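Local atomic coordinates of SusD homolog (Bacteroides thetaiotaomicron, PDB entry 3EHM), a protein that probably binds mucin O-glycans for uptake by a human gut bacterium, as a SusD-like lipoprotein of the outer membrane. Residues Q34-I39 with N126-I131; A246-K249 with P255-N258; N258-S263 with A444-A449. One frame throughout, in Å; residues are numbered along the deposited sequence.

Interaction 1 (Q34-I39 with N126-I131)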
loop_
_atom_site.group_PDB
_atom_site.type_symbol
_atom_site.label_atom_id
_atom_site.label_comp_id
_atom_site.label_asym_id
_atom_site.label_seq_id
_atom_site.Cartn_x
_atom_site.Cartn_y
_atom_site.Cartn_z
ATOM N N GLN A 34 -4.519 -1.035 15.403
ATOM C CA GLN A 34 -3.832 -2.273 15.065
ATOM C C GLN A 34 -4.458 -2.957 13.855
ATOM O O GLN A 34 -3.884 -3.894 13.308
ATOM C CB GLN A 34 -3.866 -3.231 16.251
ATOM C CG GLN A 34 -3.199 -2.684 17.491
ATOM C CD GLN A 34 -3.435 -3.568 18.689
ATOM O OE1 GLN A 34 -2.912 -4.679 18.764
ATOM N NE2 GLN A 34 -4.240 -3.087 19.631
ATOM N N ARG A 35 -5.634 -2.487 13.442
ATOM C CA ARG A 35 -6.347 -3.075 12.308
ATOM C C ARG A 35 -6.105 -2.416 10.950
ATOM O O ARG A 35 -6.285 -3.057 9.913
ATOM C CB ARG A 35 -7.855 -3.067 12.578
ATOM C CG ARG A 35 -8.288 -3.926 13.748
ATOM C CD ARG A 35 -8.044 -5.394 13.477
ATOM N NE ARG A 35 -8.543 -6.217 14.571
ATOM C CZ ARG A 35 -8.623 -7.541 14.533
ATOM N NH1 ARG A 35 -8.236 -8.198 13.448
ATOM N NH2 ARG A 35 -9.094 -8.207 15.582
ATOM N N VAL A 36 -5.729 -1.140 10.945
ATOM C CA VAL A 36 -5.487 -0.432 9.684
ATOM C C VAL A 36 -4.622 -1.307 8.780
ATOM O O VAL A 36 -4.961 -1.556 7.624
ATOM C CB VAL A 36 -4.803 0.917 9.943
ATOM C CG1 VAL A 36 -4.511 1.623 8.622
ATOM C CG2 VAL A 36 -5.707 1.777 10.821
ATOM N N ILE A 37 -3.499 -1.753 9.330
ATOM C CA ILE A 37 -2.579 -2.664 8.664
ATOM C C ILE A 37 -2.346 -3.659 9.798
ATOM O O ILE A 37 -1.753 -3.309 10.817
ATOM C CB ILE A 37 -1.255 -1.985 8.274
ATOM C CG1 ILE A 37 -1.519 -0.857 7.271
ATOM C CG2 ILE A 37 -0.320 -3.012 7.652
ATOM C CD1 ILE A 37 -0.257 -0.181 6.759
ATOM N N PRO A 38 -2.817 -4.907 9.630
ATOM C CA PRO A 38 -2.717 -5.999 10.607
ATOM C C PRO A 38 -1.432 -6.147 11.403
ATOM O O PRO A 38 -0.374 -6.412 10.846
ATOM C CB PRO A 38 -3.001 -7.249 9.773
ATOM C CG PRO A 38 -3.839 -6.743 8.660
ATOM C CD PRO A 38 -3.184 -5.444 8.307
ATOM N N ILE A 39 -1.555 -5.994 12.719
ATOM C CA ILE A 39 -0.440 -6.146 13.643
ATOM C C ILE A 39 -1.045 -6.339 15.027
ATOM O O ILE A 39 -2.140 -5.843 15.304
ATOM C CB ILE A 39 0.487 -4.913 13.646
ATOM C CG1 ILE A 39 1.742 -5.221 14.468
ATOM C CG2 ILE A 39 -0.241 -3.710 14.217
ATOM C CD1 ILE A 39 2.855 -4.207 14.296
ATOM N N ASN A 126 -12.436 8.691 13.030
ATOM C CA ASN A 126 -12.872 8.744 11.640
ATOM C C ASN A 126 -11.672 8.737 10.683
ATOM O O ASN A 126 -11.722 8.126 9.620
ATOM C CB ASN A 126 -13.740 9.990 11.390
ATOM C CG ASN A 126 -15.155 9.844 11.943
ATOM O OD1 ASN A 126 -15.632 8.732 12.168
ATOM N ND2 ASN A 126 -15.837 10.969 12.139
ATOM N N ILE A 127 -10.596 9.419 11.058
ATOM C CA ILE A 127 -9.404 9.451 10.215
ATOM C C ILE A 127 -8.805 8.046 10.130
ATOM O O ILE A 127 -8.486 7.560 9.044
ATOM C CB ILE A 127 -8.341 10.420 10.775
ATOM C CG1 ILE A 127 -8.871 11.857 10.720
ATOM C CG2 ILE A 127 -7.036 10.287 9.977
ATOM C CD1 ILE A 127 -7.966 12.873 11.406
ATOM N N VAL A 128 -8.658 7.392 11.278
ATOM C CA VAL A 128 -8.112 6.037 11.307
ATOM C C VAL A 128 -9.000 5.102 10.485
ATOM O O VAL A 128 -8.504 4.263 9.738
ATOM C CB VAL A 128 -8.005 5.506 12.751
ATOM C CG1 VAL A 128 -7.558 4.055 12.746
ATOM C CG2 VAL A 128 -7.012 6.348 13.532
ATOM N N ARG A 129 -10.314 5.254 10.619
ATOM C CA ARG A 129 -11.243 4.417 9.866
ATOM C C ARG A 129 -11.063 4.636 8.364
ATOM O O ARG A 129 -11.019 3.682 7.583
ATOM C CB ARG A 129 -12.689 4.747 10.238
ATOM C CG ARG A 129 -13.704 3.820 9.584
ATOM C CD ARG A 129 -15.100 4.418 9.578
ATOM N NE ARG A 129 -15.213 5.515 8.618
ATOM C CZ ARG A 129 -16.359 6.092 8.278
ATOM N NH1 ARG A 129 -17.496 5.681 8.822
ATOM N NH2 ARG A 129 -16.373 7.068 7.381
ATOM N N ASN A 130 -10.952 5.898 7.966
ATOM C CA ASN A 130 -10.800 6.234 6.559
ATOM C C ASN A 130 -9.479 5.789 5.943
ATOM O O ASN A 130 -9.434 5.462 4.762
ATOM C CB ASN A 130 -11.023 7.734 6.348
ATOM C CG ASN A 130 -12.450 8.153 6.680
ATOM O OD1 ASN A 130 -13.385 7.367 6.528
ATOM N ND2 ASN A 130 -12.622 9.392 7.125
ATOM N N ILE A 131 -8.404 5.762 6.725
ATOM C CA ILE A 131 -7.128 5.301 6.182
ATOM C C ILE A 131 -7.288 3.815 5.871
ATOM O O ILE A 131 -6.800 3.319 4.857
ATOM C CB ILE A 131 -5.978 5.456 7.185
ATOM C CG1 ILE A 131 -5.726 6.933 7.469
ATOM C CG2 ILE A 131 -4.708 4.814 6.618
ATOM C CD1 ILE A 131 -4.705 7.163 8.564
#

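Interaction 2 (A246-K249 with P255-N258)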
loop_
_atom_site.group_PDB
_atom_site.type_symbol
_atom_site.label_atom_id
_atom_site.label_comp_id
_atom_site.label_asym_id
_atom_site.label_seq_id
_atom_site.Cartn_x
_atom_site.Cartn_y
_atom_site.Cartn_z
ATOM N N ALA A 246 3.331 8.909 10.093
ATOM C CA ALA A 246 2.385 8.089 10.838
ATOM C C ALA A 246 2.815 6.628 10.765
ATOM O O ALA A 246 2.783 6.014 9.698
ATOM C CB ALA A 246 0.983 8.250 10.264
ATOM N N LYS A 247 3.235 6.080 11.900
ATOM C CA LYS A 247 3.649 4.686 11.949
ATOM C C LYS A 247 3.243 4.074 13.280
ATOM O O LYS A 247 3.009 4.784 14.258
ATOM C CB LYS A 247 5.167 4.555 11.762
ATOM C CG LYS A 247 6.006 5.213 12.846
ATOM C CD LYS A 247 7.488 4.920 12.632
ATOM C CE LYS A 247 8.355 5.586 13.695
ATOM N NZ LYS A 247 8.314 7.074 13.594
ATOM N N ILE A 248 3.150 2.752 13.307
ATOM C CA ILE A 248 2.782 2.055 14.526
ATOM C C ILE A 248 3.852 1.012 14.835
ATOM O O ILE A 248 4.338 0.319 13.942
ATOM C CB ILE A 248 1.391 1.385 14.382
ATOM C CG1 ILE A 248 0.950 0.797 15.723
ATOM C CG2 ILE A 248 1.430 0.311 13.303
ATOM C CD1 ILE A 248 -0.480 0.282 15.723
ATOM N N LYS A 249 4.244 0.931 16.099
ATOM C CA LYS A 249 5.253 -0.032 16.519
ATOM C C LYS A 249 5.082 -0.297 18.003
ATOM O O LYS A 249 4.362 0.432 18.689
ATOM C CB LYS A 249 6.661 0.506 16.249
ATOM C CG LYS A 249 7.008 1.765 17.031
ATOM C CD LYS A 249 8.446 2.188 16.759
ATOM C CE LYS A 249 8.811 3.439 17.539
ATOM N NZ LYS A 249 10.211 3.876 17.262
ATOM N N PRO A 255 2.312 -3.312 23.700
ATOM C CA PRO A 255 3.416 -4.072 23.110
ATOM C C PRO A 255 2.928 -4.735 21.826
ATOM O O PRO A 255 1.794 -5.215 21.762
ATOM C CB PRO A 255 3.748 -5.089 24.196
ATOM C CG PRO A 255 3.431 -4.331 25.462
ATOM C CD PRO A 255 2.110 -3.684 25.111
ATOM N N LEU A 256 3.775 -4.752 20.803
ATOM C CA LEU A 256 3.412 -5.358 19.528
ATOM C C LEU A 256 4.542 -6.183 18.934
ATOM O O LEU A 256 5.716 -5.939 19.198
ATOM C CB LEU A 256 3.015 -4.278 18.517
ATOM C CG LEU A 256 1.802 -3.394 18.820
ATOM C CD1 LEU A 256 1.715 -2.295 17.775
ATOM C CD2 LEU A 256 0.533 -4.230 18.828
ATOM N N LEU A 257 4.165 -7.167 18.127
ATOM C CA LEU A 257 5.113 -8.027 17.438
ATOM C C LEU A 257 4.936 -7.703 15.959
ATOM O O LEU A 257 3.858 -7.919 15.405
ATOM C CB LEU A 257 4.775 -9.501 17.677
ATOM C CG LEU A 257 5.646 -10.515 16.929
ATOM C CD1 LEU A 257 7.094 -10.395 17.406
ATOM C CD2 LEU A 257 5.116 -11.927 17.166
ATOM N N ASN A 258 5.969 -7.177 15.311
ATOM C CA ASN A 258 5.820 -6.856 13.899
ATOM C C ASN A 258 5.238 -8.085 13.204
ATOM O O ASN A 258 5.765 -9.191 13.329
ATOM C CB ASN A 258 7.157 -6.472 13.275
ATOM C CG ASN A 258 7.003 -6.007 11.846
ATOM O OD1 ASN A 258 6.778 -6.810 10.943
ATOM N ND2 ASN A 258 7.094 -4.699 11.636
#

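Interaction 3 (N258-S263 with A444-A449)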
loop_
_atom_site.group_PDB
_atom_site.type_symbol
_atom_site.label_atom_id
_atom_site.label_comp_id
_atom_site.label_asym_id
_atom_site.label_seq_id
_atom_site.Cartn_x
_atom_site.Cartn_y
_atom_site.Cartn_z
ATOM N N ASN A 258 5.969 -7.177 15.311
ATOM C CA ASN A 258 5.820 -6.856 13.899
ATOM C C ASN A 258 5.238 -8.085 13.204
ATOM O O ASN A 258 5.765 -9.191 13.329
ATOM C CB ASN A 258 7.157 -6.472 13.275
ATOM C CG ASN A 258 7.003 -6.007 11.846
ATOM O OD1 ASN A 258 6.778 -6.810 10.943
ATOM N ND2 ASN A 258 7.094 -4.699 11.636
ATOM N N SER A 259 4.147 -7.876 12.480
ATOM C CA SER A 259 3.441 -8.954 11.807
ATOM C C SER A 259 4.063 -9.548 10.549
ATOM O O SER A 259 3.497 -10.468 9.960
ATOM C CB SER A 259 2.004 -8.508 11.527
ATOM O OG SER A 259 1.971 -7.136 11.168
HETATM N N MSE A 260 5.212 -9.034 10.126
HETATM C CA MSE A 260 5.885 -9.595 8.957
HETATM C C MSE A 260 6.737 -10.789 9.387
HETATM O O MSE A 260 7.124 -11.620 8.567
HETATM C CB MSE A 260 6.813 -8.566 8.305
HETATM C CG MSE A 260 6.135 -7.384 7.667
HETATM SE SE MSE A 260 7.496 -6.236 6.871
HETATM C CE MSE A 260 8.054 -7.435 5.458
ATOM N N LEU A 261 7.031 -10.878 10.678
ATOM C CA LEU A 261 7.873 -11.961 11.176
ATOM C C LEU A 261 7.346 -13.373 10.933
ATOM O O LEU A 261 8.100 -14.256 10.522
ATOM C CB LEU A 261 8.158 -11.757 12.666
ATOM C CG LEU A 261 9.061 -10.554 12.952
ATOM C CD1 LEU A 261 9.276 -10.408 14.455
ATOM C CD2 LEU A 261 10.395 -10.750 12.244
ATOM N N ALA A 262 6.061 -13.594 11.182
ATOM C CA ALA A 262 5.486 -14.923 10.976
ATOM C C ALA A 262 5.781 -15.461 9.572
ATOM O O ALA A 262 6.302 -16.565 9.421
ATOM C CB ALA A 262 3.981 -14.885 11.215
ATOM N N SER A 263 5.461 -14.683 8.542
ATOM C CA SER A 263 5.694 -15.141 7.177
ATOM C C SER A 263 7.166 -15.157 6.759
ATOM O O SER A 263 7.588 -16.022 5.990
ATOM C CB SER A 263 4.889 -14.296 6.188
ATOM O OG SER A 263 4.983 -14.850 4.886
ATOM N N ALA A 444 10.200 4.233 -2.271
ATOM C CA ALA A 444 10.084 4.867 -0.959
ATOM C C ALA A 444 8.919 4.347 -0.119
ATOM O O ALA A 444 8.955 4.425 1.108
ATOM C CB ALA A 444 9.963 6.378 -1.123
ATOM N N LEU A 445 7.885 3.830 -0.775
ATOM C CA LEU A 445 6.715 3.307 -0.070
ATOM C C LEU A 445 6.948 1.964 0.607
ATOM O O LEU A 445 6.207 1.590 1.518
ATOM C CB LEU A 445 5.533 3.167 -1.036
ATOM C CG LEU A 445 4.693 4.412 -1.331
ATOM C CD1 LEU A 445 3.734 4.122 -2.477
ATOM C CD2 LEU A 445 3.925 4.820 -0.083
ATOM N N TYR A 446 7.965 1.228 0.165
ATOM C CA TYR A 446 8.238 -0.082 0.752
ATOM C C TYR A 446 8.264 0.027 2.276
ATOM O O TYR A 446 8.901 0.923 2.825
ATOM C CB TYR A 446 9.568 -0.645 0.227
ATOM C CG TYR A 446 9.953 -1.958 0.874
ATOM C CD1 TYR A 446 10.762 -1.986 2.007
ATOM C CD2 TYR A 446 9.453 -3.169 0.393
ATOM C CE1 TYR A 446 11.060 -3.184 2.650
ATOM C CE2 TYR A 446 9.743 -4.376 1.034
ATOM C CZ TYR A 446 10.542 -4.371 2.163
ATOM O OH TYR A 446 10.792 -5.544 2.839
ATOM N N PRO A 447 7.607 -0.912 2.981
ATOM C CA PRO A 447 6.840 -2.060 2.489
ATOM C C PRO A 447 5.318 -1.877 2.396
ATOM O O PRO A 447 4.574 -2.849 2.530
ATOM C CB PRO A 447 7.195 -3.130 3.500
ATOM C CG PRO A 447 7.107 -2.341 4.781
ATOM C CD PRO A 447 7.827 -1.034 4.437
ATOM N N ASN A 448 4.851 -0.652 2.176
ATOM C CA ASN A 448 3.409 -0.398 2.074
ATOM C C ASN A 448 2.907 -0.936 0.728
ATOM O O ASN A 448 2.693 -0.177 -0.221
ATOM C CB ASN A 448 3.135 1.103 2.168
ATOM C CG ASN A 448 1.681 1.414 2.469
ATOM O OD1 ASN A 448 0.781 0.636 2.141
ATOM N ND2 ASN A 448 1.444 2.564 3.086
ATOM N N ALA A 449 2.716 -2.250 0.664
ATOM C CA ALA A 449 2.282 -2.939 -0.551
ATOM C C ALA A 449 0.946 -2.526 -1.164
ATOM O O ALA A 449 0.846 -2.374 -2.382
ATOM C CB ALA A 449 2.281 -4.446 -0.303
#

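Interaction 1 (Q34-I39 with N126-I131)
Val36 points its branched side chain at Val128 and Ile131, a small apolar meeting in the helical, SusD-type body of the protein. It joins the C-terminal end of helix 23-36 to the middle of helix 116-140. The two methyls of Val36 divide the work. CG2 comes across Val128 at about a right angle, and its distance of 3.5 Å from Val128 CG1 makes this the tighter half of the contact. CG1 slants over to Ile131 and stops 3.8 Å from its CG2, the short branch rather than the long one. With CG1 anti to the backbone N (chi1 178°), Val36 spreads its methyls over two helix residues three positions apart. Beta-branched residues suit this place, because they put methyls close to the backbone where two helices come near. Trp341 covers Val36 and Ile131 from the strand 339-342, and helix 197-215 packs on Val128 and Ile131, so the apolar patch is buried.

The looser side is polar: Gln34 and Arg35, both partly exposed, do not touch 126-131, and Arg35 meets Asp51 of helix 47-57 instead. Arg129, by contrast, is buried. It lies in cation-pi contact with Trp103, and its NH2 donates to Asn130 OD1 at 3.1 Å, the oxygen lying 2° out of the guanidinium plane and the donor on a lone pair of the amide oxygen.

Interaction 2 (A246-K249 with P255-N258)
Leu256 reaches back to Ile248 and to the backbone of Lys249, its CB bond directed at the strand end from the returning loop. The backbone aims CB at the earlier segment, and the torsion (chi1 -62°) sets CG anti to the carbonyl carbon, beside the backbone N. CB and CG themselves stay more than 4.5 Å from the strand segment, serving as a stem. At CG the chain forks. CD1 is the methyl that does the touching: it lies 3.8 Å from Ile248 CG1 and 4.0 Å from Ile248 CD1, so one methyl rests against the last two carbons of the isoleucine chain. The same CD1 is 3.9 Å from Lys249 O, a plain van der Waals approach to a carbonyl. CD2 takes the other branch and packs beside Gln34, at the end of helix 23-36.

Ile248 holds CG1 anti to the backbone N (chi1 -173°) and runs on extended to CD1, so that its CG1-CD1 length lies across the leucine methyl; the two side chains cross at about a right angle. Long aliphatic side chains suit the place, since both Ile248 and Leu256 are buried and meet by their outer carbons. Lys249 behaves differently: its CB points away, and the residue as a whole is exposed, as suits a charged residue; its share of the contact is made by the backbone O. The loop is steadied by Leu256 N, which bonds to Ser250 OG, while Leu257 pairs through its backbone with Gly40. Ile248 is bonded through its backbone to Leu339, so the leucine packs against the end of a two-stranded antiparallel sheet, 246-248 with 339-342, from the loop that leads on to helix 261-266.

Interaction 3 (N258-S263 with A444-A449)
Met260, modelled as selenomethionine, points at the bend formed by Tyr446 and Pro447. Its chain runs extended from CB to the selenium (chi2 -179°), then bends out of line at the CG-SE bond (chi3 68°), so that selenium and methyl address different residues. SE meets the proline ring at CG, 4.4 Å away, whereas CE comes within 4.2 Å of Tyr446 OH. These are loose contacts; a long, unbranched methionine-type chain suits a gap between backbones whose nearest CA atoms, of Met260 and Pro447, are 10.0 Å apart. Tyr446 and Pro447 are themselves stacked through a cis peptide bond: Pro447 CB sits 3.6 Å above the centre of the tyrosine ring, a CH-pi arrangement well known for aromatic-cis-proline pairs. This bend carries the chain from helix 429-445 to helix 449-459 in the largely helical SusD-like fold, with Asn448 at the N-cap of the second helix. Tyr66 meets the Tyr446 ring edge-to-face, and Leu52 of helix 47-57 touches Met260. The backbone of Met260 is fixed from its own side by an Asx turn. Asn258 OD1 accepts from Met260 N at 2.8 Å, with an N-H...O angle of 158° and the donor tilted 24° from the carbonyl plane.

Overall arrangement
The three contacts adjoin one another, and Asn258, shared by the segments of interactions 2 and 3, marks where the loop 255-258 passes into the turn before helix 261-266. The centres of interactions 1 and 2 lie about 12 Å apart, those of 2 and 3 about 11 Å, and those of 1 and 3 about 15 Å. Ile39, beyond the helix end of interaction 1, bridges them: its CD1 packs 4.1 Å from Leu256 CD1 and 4.0 Å from Asn258 CA. A probable hydrogen bond between Pro38 O and Ser259 OG, 2.5 Å, ties interaction 1 to the turn of interaction 3.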